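PDB 5TVG: alpha,alpha-trehalose-phosphate synthase (UDP-forming) from Burkholderia vietnamiensis, which belongs to glycosyltransferase family 20, enzymes of the two-domain GT-B fold, and is modelled here with uridine-5'-diphosphate and magnesium. Local coordinates for residues D272-S277 / Q318-T323; H99-L104 / T368-G373; K278-R283 / Q305-T310; Q285-M290 / G299-V304. All coordinates share one frame; numbering follows the deposited sequence.

Interaction 1: residues D272-S277 / Q318-T323. With UDP (uridine-5'-diphosphate), chain I.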
# COMPACT_ATOMS: atom_id res chain seq x y z
N ASP A 272 -10.97 -22.70 -6.43
CA ASP A 272 -10.12 -21.97 -7.37
C ASP A 272 -8.70 -21.91 -6.81
O ASP A 272 -8.52 -21.65 -5.63
CB ASP A 272 -10.58 -20.50 -7.57
CG ASP A 272 -12.04 -20.37 -8.00
OD1 ASP A 272 -12.94 -20.69 -7.21
OD2 ASP A 272 -12.28 -19.90 -9.14
N ARG A 273 -7.69 -22.06 -7.68
CA ARG A 273 -6.36 -21.55 -7.29
C ARG A 273 -6.48 -20.05 -7.01
O ARG A 273 -7.34 -19.35 -7.55
CB ARG A 273 -5.31 -21.77 -8.38
CG ARG A 273 -4.85 -23.23 -8.66
CD ARG A 273 -3.84 -23.28 -9.86
NE ARG A 273 -4.44 -22.70 -11.07
CZ ARG A 273 -4.11 -21.51 -11.59
NH1 ARG A 273 -3.15 -20.77 -11.04
NH2 ARG A 273 -4.78 -21.04 -12.65
N LEU A 274 -5.65 -19.55 -6.11
CA LEU A 274 -5.71 -18.14 -5.74
C LEU A 274 -4.97 -17.31 -6.80
O LEU A 274 -3.91 -16.74 -6.57
CB LEU A 274 -5.17 -17.95 -4.33
CG LEU A 274 -5.97 -16.94 -3.47
CD1 LEU A 274 -5.44 -16.93 -2.04
CD2 LEU A 274 -5.92 -15.53 -4.06
N ASP A 275 -5.57 -17.25 -7.98
CA ASP A 275 -5.03 -16.56 -9.14
C ASP A 275 -5.85 -15.31 -9.41
O ASP A 275 -7.06 -15.29 -9.16
CB ASP A 275 -5.06 -17.50 -10.39
CG ASP A 275 -4.11 -17.07 -11.50
OD1 ASP A 275 -4.31 -15.95 -12.04
OD2 ASP A 275 -3.17 -17.84 -11.84
N TYR A 276 -5.20 -14.25 -9.91
CA TYR A 276 -6.02 -13.09 -10.27
C TYR A 276 -6.93 -13.34 -11.48
O TYR A 276 -7.84 -12.53 -11.76
CB TYR A 276 -5.15 -11.86 -10.51
CG TYR A 276 -3.94 -12.11 -11.40
CD1 TYR A 276 -4.08 -12.18 -12.79
CD2 TYR A 276 -2.66 -12.21 -10.86
CE1 TYR A 276 -2.98 -12.37 -13.61
CE2 TYR A 276 -1.55 -12.41 -11.67
CZ TYR A 276 -1.72 -12.50 -13.04
OH TYR A 276 -0.62 -12.68 -13.86
N SER A 277 -6.69 -14.42 -12.22
CA SER A 277 -7.60 -14.73 -13.32
C SER A 277 -8.97 -15.19 -12.82
O SER A 277 -9.94 -15.17 -13.58
CB SER A 277 -6.99 -15.81 -14.19
OG SER A 277 -6.94 -17.02 -13.46
N GLN A 318 1.06 -12.29 -4.71
CA GLN A 318 1.05 -11.91 -3.31
C GLN A 318 0.07 -10.78 -3.07
O GLN A 318 -0.63 -10.76 -2.05
CB GLN A 318 2.46 -11.52 -2.85
CG GLN A 318 3.45 -12.69 -2.93
CD GLN A 318 4.93 -12.27 -2.72
OE1 GLN A 318 5.22 -11.17 -2.25
NE2 GLN A 318 5.84 -13.17 -3.07
N ARG A 319 0.00 -9.81 -3.99
CA ARG A 319 -0.91 -8.68 -3.87
C ARG A 319 -2.38 -9.11 -3.96
O ARG A 319 -3.20 -8.70 -3.14
CB ARG A 319 -0.59 -7.61 -4.91
N ILE A 320 -2.73 -9.97 -4.94
CA ILE A 320 -4.15 -10.35 -5.06
C ILE A 320 -4.59 -11.12 -3.83
O ILE A 320 -5.70 -10.94 -3.32
CB ILE A 320 -4.43 -11.15 -6.36
CG1 ILE A 320 -5.92 -11.45 -6.50
CG2 ILE A 320 -3.78 -12.52 -6.35
CD1 ILE A 320 -6.87 -10.21 -6.51
N ARG A 321 -3.68 -11.94 -3.27
CA ARG A 321 -4.00 -12.66 -2.04
C ARG A 321 -4.25 -11.71 -0.88
O ARG A 321 -5.20 -11.88 -0.11
CB ARG A 321 -2.85 -13.61 -1.69
CG ARG A 321 -3.02 -14.33 -0.38
CD ARG A 321 -1.98 -15.43 -0.23
NE ARG A 321 -2.18 -16.13 1.02
CZ ARG A 321 -1.43 -17.13 1.46
NH1 ARG A 321 -0.39 -17.58 0.75
NH2 ARG A 321 -1.71 -17.68 2.63
N GLU A 322 -3.38 -10.69 -0.73
CA GLU A 322 -3.58 -9.72 0.35
C GLU A 322 -4.91 -9.00 0.19
O GLU A 322 -5.65 -8.82 1.17
CB GLU A 322 -2.44 -8.71 0.38
CG GLU A 322 -1.09 -9.29 0.68
CD GLU A 322 0.05 -8.27 0.53
OE1 GLU A 322 -0.24 -7.05 0.48
OE2 GLU A 322 1.22 -8.70 0.45
N THR A 323 -5.24 -8.58 -1.03
CA THR A 323 -6.52 -7.90 -1.26
C THR A 323 -7.69 -8.79 -0.89
O THR A 323 -8.65 -8.33 -0.26
CB THR A 323 -6.62 -7.45 -2.71
OG1 THR A 323 -5.52 -6.60 -3.02
CG2 THR A 323 -7.91 -6.67 -2.94
N1 UDP I . -8.27 -28.88 -8.09
C2 UDP I . -8.07 -29.84 -7.11
N3 UDP I . -7.88 -29.35 -5.84
C4 UDP I . -7.86 -28.03 -5.45
C5 UDP I . -8.07 -27.08 -6.53
C6 UDP I . -8.25 -27.54 -7.79
O2 UDP I . -8.08 -31.04 -7.34
O4 UDP I . -7.66 -27.74 -4.26
C1' UDP I . -8.46 -29.37 -9.47
C2' UDP I . -9.88 -29.25 -10.04
O2' UDP I . -10.57 -30.45 -9.73
C3' UDP I . -9.60 -29.20 -11.54
C4' UDP I . -8.30 -28.41 -11.60
O4' UDP I . -7.63 -28.63 -10.34
O3' UDP I . -9.50 -30.47 -12.18
C5' UDP I . -8.54 -26.93 -11.73
O5' UDP I . -8.47 -26.71 -13.14
PA UDP I . -9.29 -25.58 -13.83
O1A UDP I . -9.29 -25.91 -15.29
O2A UDP I . -10.64 -25.37 -13.16
O3A UDP I . -8.43 -24.26 -13.58
PB UDP I . -6.85 -24.16 -13.46
O1B UDP I . -6.32 -25.18 -14.47
O2B UDP I . -6.52 -22.82 -14.09
O3B UDP I . -6.39 -24.32 -12.05
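Ile320 is where helix segment 318-323 first touches the loop 272-277, and it uses both of its branches. CG1 stands anti to the backbone N (chi1 -176°) and reaches the root of the tyrosine side chain, 4.1 Å from Tyr276 CB. The other branch turns to the leucine, with Ile320 CG2 4.3 Å from Leu274 CD2. Tyr276 gives the helix segment little more than its CB; its ring leads off elsewhere, to the rings of Tyr317 and Trp95.

One residue on, Arg321 crosses Leu274 at about a right angle. The aliphatic part of the arginine does the touching, with Arg321 CG 3.9 Å from Leu274 CD1. The other methyl, Leu274 CD2, comes against the helix backbone, 4.0 Å from Arg321 CA. Further out along the extended chain, Arg321 NE forms a salt bridge with Glu325.

In the GT-B fold the loop leaves the C-terminal end of strand 266-271 in the parallel six-stranded sheet, and helix 315-335 packs beside it. Within the loop, Asp275 OD1 accepts from Ser277 N at 2.8 Å, an Asx turn. The second carboxylate oxygen, Asp275 OD2, takes Arg273 NH1 on its anti lone pair at 3.0 Å and also bonds Tyr317 OH of the helix. With NH1 held there, Arg273 presents the NE edge of its guanidinium to uridine-5'-diphosphate: Arg273 NE meets O3B at 2.7 Å in a nearly straight bond (169°), and Arg273 NH2 meets O2B at 2.9 Å.

Interaction 2: residues H99-L104 / T368-G373. With GOL (glycerol), chain J.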
# COMPACT_ATOMS: atom_id res chain seq x y z
N HIS A 99 -4.23 -13.55 -20.32
CA HIS A 99 -5.47 -13.38 -19.59
C HIS A 99 -6.00 -11.95 -19.64
O HIS A 99 -6.88 -11.59 -18.85
CB HIS A 99 -5.28 -13.85 -18.14
CG HIS A 99 -5.21 -15.34 -17.98
ND1 HIS A 99 -4.05 -16.06 -18.18
CD2 HIS A 99 -6.16 -16.25 -17.66
CE1 HIS A 99 -4.29 -17.35 -17.98
NE2 HIS A 99 -5.56 -17.48 -17.65
N TYR A 100 -5.54 -11.15 -20.60
CA TYR A 100 -6.01 -9.77 -20.83
C TYR A 100 -5.77 -8.89 -19.61
O TYR A 100 -6.61 -8.06 -19.25
CB TYR A 100 -7.50 -9.71 -21.24
CG TYR A 100 -7.77 -10.33 -22.60
CD1 TYR A 100 -7.85 -11.70 -22.77
CD2 TYR A 100 -7.90 -9.53 -23.73
CE1 TYR A 100 -8.10 -12.27 -24.02
CE2 TYR A 100 -8.14 -10.09 -24.98
CZ TYR A 100 -8.24 -11.45 -25.12
OH TYR A 100 -8.50 -11.99 -26.38
N ARG A 101 -4.61 -9.05 -18.99
CA ARG A 101 -4.21 -8.21 -17.87
C ARG A 101 -2.89 -7.54 -18.24
O ARG A 101 -1.85 -7.80 -17.64
CB ARG A 101 -4.09 -9.04 -16.57
CG ARG A 101 -5.41 -9.61 -16.08
CD ARG A 101 -6.41 -8.49 -15.67
NE ARG A 101 -5.86 -7.63 -14.61
CZ ARG A 101 -6.06 -7.86 -13.31
NH1 ARG A 101 -5.56 -7.05 -12.38
NH2 ARG A 101 -6.76 -8.94 -12.94
N SER A 102 -2.94 -6.66 -19.24
CA SER A 102 -1.75 -5.91 -19.63
C SER A 102 -1.25 -5.06 -18.48
O SER A 102 -0.07 -4.68 -18.47
CB SER A 102 -2.07 -5.01 -20.84
OG SER A 102 -2.98 -3.94 -20.49
N ASP A 103 -2.11 -4.74 -17.51
CA ASP A 103 -1.69 -3.98 -16.34
C ASP A 103 -0.75 -4.75 -15.41
O ASP A 103 -0.00 -4.11 -14.66
CB ASP A 103 -2.92 -3.50 -15.54
CG ASP A 103 -3.82 -4.65 -15.09
OD1 ASP A 103 -4.36 -5.36 -15.97
OD2 ASP A 103 -3.97 -4.87 -13.87
N LEU A 104 -0.77 -6.08 -15.43
CA LEU A 104 0.09 -6.86 -14.54
C LEU A 104 1.33 -7.39 -15.22
O LEU A 104 2.17 -7.99 -14.54
CB LEU A 104 -0.68 -8.04 -13.95
CG LEU A 104 -1.93 -7.66 -13.16
CD1 LEU A 104 -2.66 -8.92 -12.67
CD2 LEU A 104 -1.51 -6.76 -11.99
N THR A 368 -16.60 -17.78 -11.49
CA THR A 368 -16.67 -16.48 -12.16
C THR A 368 -15.29 -15.92 -12.51
O THR A 368 -14.98 -14.78 -12.17
CB THR A 368 -17.46 -15.48 -11.31
OG1 THR A 368 -16.78 -15.24 -10.06
CG2 THR A 368 -18.87 -16.00 -11.07
N PRO A 369 -14.44 -16.66 -13.23
CA PRO A 369 -13.12 -16.11 -13.57
C PRO A 369 -13.23 -14.87 -14.44
O PRO A 369 -14.15 -14.74 -15.25
CB PRO A 369 -12.43 -17.25 -14.32
CG PRO A 369 -13.54 -18.05 -14.86
CD PRO A 369 -14.62 -18.00 -13.82
N LEU A 370 -12.29 -13.94 -14.25
CA LEU A 370 -12.21 -12.81 -15.17
C LEU A 370 -11.74 -13.27 -16.54
O LEU A 370 -12.09 -12.64 -17.55
CB LEU A 370 -11.26 -11.74 -14.63
CG LEU A 370 -11.59 -11.24 -13.21
CD1 LEU A 370 -10.60 -10.13 -12.72
CD2 LEU A 370 -13.04 -10.80 -13.11
N ARG A 371 -10.96 -14.35 -16.60
CA ARG A 371 -10.58 -14.97 -17.87
C ARG A 371 -10.09 -16.37 -17.58
O ARG A 371 -9.33 -16.56 -16.63
CB ARG A 371 -9.49 -14.15 -18.57
CG ARG A 371 -9.40 -14.45 -20.05
CD ARG A 371 -10.66 -13.98 -20.78
NE ARG A 371 -10.77 -14.47 -22.16
CZ ARG A 371 -11.33 -13.77 -23.15
NH1 ARG A 371 -11.38 -14.29 -24.36
NH2 ARG A 371 -11.81 -12.53 -22.92
N ASP A 372 -10.53 -17.35 -18.38
CA ASP A 372 -10.09 -18.73 -18.18
C ASP A 372 -10.10 -19.48 -19.51
O ASP A 372 -11.06 -19.37 -20.29
CB ASP A 372 -11.00 -19.44 -17.18
CG ASP A 372 -10.21 -20.05 -16.02
OD1 ASP A 372 -8.99 -20.34 -16.17
OD2 ASP A 372 -10.84 -20.24 -14.95
N GLY A 373 -9.01 -20.21 -19.77
CA GLY A 373 -8.90 -20.99 -20.99
C GLY A 373 -10.11 -21.89 -21.20
O GLY A 373 -10.73 -21.87 -22.25
C1 GOL J . -10.23 -8.43 -19.24
O1 GOL J . -9.11 -8.23 -18.38
C2 GOL J . -10.75 -9.86 -19.08
O2 GOL J . -11.14 -10.04 -17.74
C3 GOL J . -11.91 -10.19 -20.03
O3 GOL J . -11.57 -10.04 -21.40
O HOH W 1 -6.64 -20.13 -18.42
O HOH W 2 -6.80 -19.09 -15.26
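Arg371 lays its side chain along His99 and Tyr100, where a Schellman motif ends helix 79-98 with Tyr100 as its C-prime residue. The contact spans the GT-B cleft: that helix follows a strand of the ten-stranded sheet, whereas 368-373 follows strand 364-367 of the parallel sheet. Arg371 CB starts 3.7 Å from His99 O, and CG stays close to the same oxygen. A bend at chi2 (67°) then carries CD past a bound glycerol, probably from the crystallisation liquor. Tyr100 CE1 lies over the centre of the guanidinium face, 3.7 Å from Arg371 CZ, the two planes 27° apart. At the tip, Arg371 NH2 gives a hydrogen bond to glycerol O3 (2.9 Å), while NH1 forms a salt bridge with Asp171 of a neighbouring subunit. The same glycerol donates to Tyr100 O and Leu370 O, tying the two loops together.

On the backbone, Arg371 O sits in the plane of the imidazole at its edge, 3.3 Å from His99 CD2. His99 ND1 bonds Trp95 O, and NE2 is linked by two waters to Asp372 OD1; one of these waters also accepts from Gly373 N at 2.7 Å.

Interaction 3: residues K278-R283 / Q305-T310. With UDP (uridine-5'-diphosphate), chain I.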
# COMPACT_ATOMS: atom_id res chain seq x y z
N LYS A 278 -9.08 -15.59 -11.55
CA LYS A 278 -10.27 -16.28 -11.06
C LYS A 278 -11.33 -15.32 -10.53
O LYS A 278 -12.45 -15.75 -10.23
CB LYS A 278 -9.86 -17.32 -10.01
CG LYS A 278 -8.86 -18.42 -10.54
CD LYS A 278 -9.49 -19.38 -11.62
CE LYS A 278 -8.49 -20.35 -12.23
NZ LYS A 278 -9.06 -21.41 -13.21
N GLY A 279 -11.05 -14.02 -10.49
CA GLY A 279 -12.06 -13.06 -10.07
C GLY A 279 -12.56 -13.22 -8.64
O GLY A 279 -13.73 -12.93 -8.37
N LEU A 280 -11.69 -13.60 -7.71
CA LEU A 280 -12.18 -13.91 -6.36
C LEU A 280 -12.68 -12.66 -5.62
O LEU A 280 -13.64 -12.74 -4.84
CB LEU A 280 -11.07 -14.63 -5.58
CG LEU A 280 -10.60 -15.94 -6.29
CD1 LEU A 280 -9.48 -16.69 -5.50
CD2 LEU A 280 -11.75 -16.88 -6.58
N VAL A 281 -12.05 -11.50 -5.82
CA VAL A 281 -12.50 -10.29 -5.11
C VAL A 281 -13.89 -9.89 -5.59
O VAL A 281 -14.82 -9.66 -4.79
CB VAL A 281 -11.50 -9.13 -5.29
CG1 VAL A 281 -12.01 -7.80 -4.64
CG2 VAL A 281 -10.14 -9.51 -4.76
N GLU A 282 -14.07 -9.80 -6.92
CA GLU A 282 -15.38 -9.50 -7.48
C GLU A 282 -16.40 -10.51 -6.98
O GLU A 282 -17.53 -10.15 -6.60
CB GLU A 282 -15.32 -9.52 -9.01
CG GLU A 282 -14.47 -8.38 -9.60
CD GLU A 282 -12.99 -8.65 -9.59
OE1 GLU A 282 -12.24 -7.77 -10.03
OE2 GLU A 282 -12.57 -9.75 -9.14
N ARG A 283 -15.98 -11.77 -6.90
CA ARG A 283 -16.86 -12.82 -6.44
C ARG A 283 -17.29 -12.59 -4.99
O ARG A 283 -18.48 -12.64 -4.67
CB ARG A 283 -16.15 -14.16 -6.60
CG ARG A 283 -17.05 -15.33 -6.39
CD ARG A 283 -16.29 -16.65 -6.51
NE ARG A 283 -15.61 -16.78 -7.79
CZ ARG A 283 -14.80 -17.79 -8.06
NH1 ARG A 283 -14.18 -17.86 -9.24
NH2 ARG A 283 -14.60 -18.73 -7.12
N GLN A 305 -15.31 -20.89 0.07
CA GLN A 305 -14.31 -20.69 -0.97
C GLN A 305 -13.05 -21.44 -0.57
O GLN A 305 -12.33 -21.02 0.36
CB GLN A 305 -13.99 -19.21 -1.18
CG GLN A 305 -12.77 -18.97 -2.13
CD GLN A 305 -13.11 -19.21 -3.60
OE1 GLN A 305 -13.98 -18.54 -4.16
NE2 GLN A 305 -12.43 -20.19 -4.22
N ILE A 306 -12.78 -22.53 -1.25
CA ILE A 306 -11.51 -23.24 -1.15
C ILE A 306 -10.60 -22.62 -2.19
O ILE A 306 -10.94 -22.59 -3.38
CB ILE A 306 -11.70 -24.75 -1.39
CG1 ILE A 306 -12.51 -25.34 -0.23
CG2 ILE A 306 -10.32 -25.44 -1.58
CD1 ILE A 306 -12.97 -26.74 -0.46
N ALA A 307 -9.47 -22.09 -1.74
CA ALA A 307 -8.57 -21.31 -2.58
C ALA A 307 -7.12 -21.58 -2.16
O ALA A 307 -6.50 -20.78 -1.44
CB ALA A 307 -8.91 -19.81 -2.48
N PRO A 308 -6.54 -22.68 -2.60
CA PRO A 308 -5.14 -22.97 -2.27
C PRO A 308 -4.20 -21.98 -2.94
O PRO A 308 -4.46 -21.51 -4.05
CB PRO A 308 -4.92 -24.39 -2.81
CG PRO A 308 -6.02 -24.59 -3.85
CD PRO A 308 -7.18 -23.76 -3.39
N PRO A 309 -3.12 -21.61 -2.25
CA PRO A 309 -2.16 -20.66 -2.83
C PRO A 309 -1.44 -21.25 -4.02
O PRO A 309 -1.31 -22.46 -4.17
CB PRO A 309 -1.18 -20.39 -1.67
CG PRO A 309 -1.97 -20.71 -0.45
CD PRO A 309 -2.83 -21.87 -0.83
N THR A 310 -0.96 -20.35 -4.88
CA THR A 310 -0.40 -20.70 -6.17
C THR A 310 0.65 -19.65 -6.50
O THR A 310 0.44 -18.47 -6.23
CB THR A 310 -1.53 -20.69 -7.23
OG1 THR A 310 -1.02 -20.97 -8.53
CG2 THR A 310 -2.20 -19.30 -7.24
N1 UDP I . -8.27 -28.88 -8.09
C2 UDP I . -8.07 -29.84 -7.11
N3 UDP I . -7.88 -29.35 -5.84
C4 UDP I . -7.86 -28.03 -5.45
C5 UDP I . -8.07 -27.08 -6.53
C6 UDP I . -8.25 -27.54 -7.79
O2 UDP I . -8.08 -31.04 -7.34
O4 UDP I . -7.66 -27.74 -4.26
C1' UDP I . -8.46 -29.37 -9.47
C2' UDP I . -9.88 -29.25 -10.04
O2' UDP I . -10.57 -30.45 -9.73
C3' UDP I . -9.60 -29.20 -11.54
C4' UDP I . -8.30 -28.41 -11.60
O4' UDP I . -7.63 -28.63 -10.34
O3' UDP I . -9.50 -30.47 -12.18
C5' UDP I . -8.54 -26.93 -11.73
O5' UDP I . -8.47 -26.71 -13.14
PA UDP I . -9.29 -25.58 -13.83
O1A UDP I . -9.29 -25.91 -15.29
O2A UDP I . -10.64 -25.37 -13.16
O3A UDP I . -8.43 -24.26 -13.58
PB UDP I . -6.85 -24.16 -13.46
O1B UDP I . -6.32 -25.18 -14.47
O2B UDP I . -6.52 -22.82 -14.09
O3B UDP I . -6.39 -24.32 -12.05
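A bent, weak hydrogen bond joins Arg283 to Gln305: NH2 lies 3.0 Å from OE1, but the angle at the hydrogen is a poor 125°. That angle is consistent with Arg283 NH2 being drawn to a stronger partner, Asp272 OD1, in a salt bridge; Gln305 NE2 bonds the same oxygen. The three residues belong to one beta-alpha-beta unit, strand 266-271, helix 280-293 and strand 301-306, in the parallel sheet of the UDP-bound domain of the GT-B fold. The arginine and glutamine side chains cross at about a right angle, with the guanidinium and amide planes 39° apart.

Leu280 packs beside them. Its CD2 reaches Gln305 OE1 at 3.7 Å and also sits over a face of the Arg283 guanidinium, toward the rim. The other methyl, Leu280 CD1, is 4.4 Å from Ala307 CB. A bend at chi2 swings the Gln305 amide forward, alongside the next residue, where Gln305 NE2 donates to Ile306 O at 2.9 Å from well above the carbonyl plane (64° out of it). Thr368 OG1 bonds Arg283 NE, so Thr368 and Asp272 together probably set how the guanidinium is turned.

Each segment also sends a residue to the nucleotide. Just before Gly279, the N-cap of the helix, Lys278 extends beyond its chi2 bend until NZ bonds UDP O3A at 2.9 Å and O2B at 3.0 Å, with Asp372 as salt-bridge partner. Past the end of the strand, the proline ring comes up to the base, Pro308 CG lying 3.6 Å from UDP O4.

Interaction 4: residues Q285-M290 / G299-V304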
# COMPACT_ATOMS: atom_id res chain seq x y z
N GLN A 285 -17.21 -9.71 -3.25
CA GLN A 285 -18.01 -8.49 -3.11
C GLN A 285 -19.43 -8.67 -3.64
O GLN A 285 -20.34 -8.04 -3.13
CB GLN A 285 -17.30 -7.32 -3.79
CG GLN A 285 -15.99 -6.98 -3.10
CD GLN A 285 -15.17 -5.96 -3.84
OE1 GLN A 285 -15.34 -5.78 -5.04
NE2 GLN A 285 -14.26 -5.30 -3.14
N SER A 286 -19.63 -9.54 -4.65
CA SER A 286 -20.97 -9.76 -5.19
C SER A 286 -21.83 -10.57 -4.24
O SER A 286 -23.05 -10.35 -4.15
CB SER A 286 -20.90 -10.43 -6.55
OG SER A 286 -20.24 -9.59 -7.48
N PHE A 287 -21.23 -11.54 -3.55
CA PHE A 287 -21.95 -12.24 -2.50
C PHE A 287 -22.31 -11.27 -1.37
O PHE A 287 -23.41 -11.34 -0.81
CB PHE A 287 -21.10 -13.39 -1.97
CG PHE A 287 -21.76 -14.20 -0.89
CD1 PHE A 287 -22.85 -15.01 -1.18
CD2 PHE A 287 -21.30 -14.13 0.43
CE1 PHE A 287 -23.46 -15.77 -0.18
CE2 PHE A 287 -21.91 -14.88 1.42
CZ PHE A 287 -22.97 -15.70 1.12
N GLU A 288 -21.40 -10.37 -1.03
CA GLU A 288 -21.72 -9.32 -0.07
C GLU A 288 -22.91 -8.49 -0.59
O GLU A 288 -23.88 -8.24 0.14
CB GLU A 288 -20.49 -8.45 0.17
CG GLU A 288 -20.77 -7.24 1.05
CD GLU A 288 -19.67 -6.21 1.02
OE1 GLU A 288 -18.84 -6.23 0.08
OE2 GLU A 288 -19.67 -5.34 1.91
N ARG A 289 -22.86 -8.08 -1.86
CA ARG A 289 -23.95 -7.31 -2.42
C ARG A 289 -25.26 -8.08 -2.35
O ARG A 289 -26.30 -7.52 -2.00
CB ARG A 289 -23.66 -6.94 -3.86
CG ARG A 289 -24.73 -6.08 -4.51
CD ARG A 289 -24.35 -5.74 -5.91
NE ARG A 289 -23.18 -4.87 -5.93
CZ ARG A 289 -23.22 -3.56 -6.10
NH1 ARG A 289 -24.39 -2.94 -6.26
NH2 ARG A 289 -22.07 -2.88 -6.12
N MET A 290 -25.22 -9.40 -2.59
CA MET A 290 -26.46 -10.16 -2.46
C MET A 290 -26.97 -10.14 -1.03
O MET A 290 -28.18 -10.02 -0.80
CB MET A 290 -26.28 -11.59 -2.90
CG MET A 290 -27.59 -12.32 -3.00
SD MET A 290 -27.46 -14.11 -2.83
CE MET A 290 -27.12 -14.25 -1.08
N GLY A 299 -27.61 -15.57 7.42
CA GLY A 299 -27.84 -16.67 8.32
C GLY A 299 -28.46 -17.89 7.68
O GLY A 299 -28.57 -18.93 8.36
N ARG A 300 -28.88 -17.82 6.42
CA ARG A 300 -29.52 -18.97 5.79
C ARG A 300 -28.74 -19.57 4.63
O ARG A 300 -29.13 -20.63 4.13
CB ARG A 300 -30.93 -18.60 5.36
CG ARG A 300 -31.83 -18.40 6.56
CD ARG A 300 -33.21 -18.02 6.17
NE ARG A 300 -34.09 -17.96 7.34
CZ ARG A 300 -34.17 -16.93 8.18
NH1 ARG A 300 -33.42 -15.84 7.98
NH2 ARG A 300 -34.99 -16.98 9.22
N VAL A 301 -27.63 -18.95 4.21
CA VAL A 301 -26.76 -19.46 3.16
C VAL A 301 -25.31 -19.20 3.56
O VAL A 301 -25.00 -18.22 4.25
CB VAL A 301 -27.13 -18.81 1.80
CG1 VAL A 301 -27.08 -17.30 1.91
CG2 VAL A 301 -26.23 -19.31 0.69
N SER A 302 -24.41 -20.10 3.14
CA SER A 302 -22.99 -19.97 3.40
C SER A 302 -22.20 -20.12 2.11
O SER A 302 -22.51 -20.97 1.28
CB SER A 302 -22.49 -20.99 4.44
OG SER A 302 -22.91 -20.62 5.76
N PHE A 303 -21.20 -19.26 1.95
CA PHE A 303 -20.31 -19.26 0.80
C PHE A 303 -18.98 -19.87 1.26
O PHE A 303 -18.28 -19.29 2.10
CB PHE A 303 -20.16 -17.83 0.25
CG PHE A 303 -19.18 -17.71 -0.91
CD1 PHE A 303 -18.82 -18.83 -1.68
CD2 PHE A 303 -18.65 -16.47 -1.26
CE1 PHE A 303 -17.92 -18.72 -2.72
CE2 PHE A 303 -17.77 -16.34 -2.30
CZ PHE A 303 -17.41 -17.50 -3.05
N VAL A 304 -18.66 -21.06 0.74
CA VAL A 304 -17.39 -21.74 1.02
C VAL A 304 -16.47 -21.50 -0.17
O VAL A 304 -16.83 -21.82 -1.31
CB VAL A 304 -17.58 -23.25 1.26
CG1 VAL A 304 -16.18 -23.97 1.25
CG2 VAL A 304 -18.32 -23.51 2.58
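Glu288 OE2 is gripped by two arginines, Arg330 and Arg334 of helix 315-335. Glu288 itself does not touch strand 301-304; Phe287 and Met290 on the same helix do, and what they make there is wholly apolar. At its centre Phe303 CB stands over the middle of the Phe287 ring, a CH-pi contact 3.6 Å from the centroid and only 13° off the ring normal. The Phe303 ring follows, offering its edge to the face of Phe287 in a T-shaped pair, centroids 5.3 Å apart and planes at 61°. The nearest ring atom is Phe303 CD2, 3.9 Å from Phe287 CG. With CG anti to the backbone N in both, each ring is carried out from its own backbone toward the other element, and the two side chains lie alongside each other, running in opposite senses.

Helix and strand are consecutive elements of a beta-alpha-beta unit in the parallel sheet, and the two short segments run antiparallel, their axes 10.7 Å apart at closest approach and at 175°. Along the strand, Val301 and Phe303 direct their CB atoms at the helix, while Ser302 between them points away, its OG weakly bonded to Trp340 NE1. Val301 CG1 lies 4.3 Å from Met290 CE and 4.5 Å from Phe287 CE1, so one methyl serves two helix residues a turn apart. Ile343 of the adjacent strand touches both phenylalanines, and the ring of Tyr366 meets that of Phe303. Met290 N is held within the helix by Ser286 O at 2.8 Å.

In the fold
Interactions 3 and 4 hold the same pair of elements, helix 280-293 and strand 301-306, and both are buried; they meet where Arg283 CD packs on Phe303 CZ. Interaction 4, farther from the chain's centre, is hydrocarbon and aromatic, whereas interaction 3, at the nucleotide end, mixes a weak polar bond with leucine packing. Interactions 1 and 3 have centres 6 Å apart, share UDP and are joined by a probable backbone bond from Asp272 N to Ile306 O. Interaction 2 is partly buried, like interaction 1, but joins the two domains and involves glycerol, waters and another subunit. Its Leu370 packs on Gly279 of interaction 3, and its Arg371 N probably bonds Ser277 O of interaction 1.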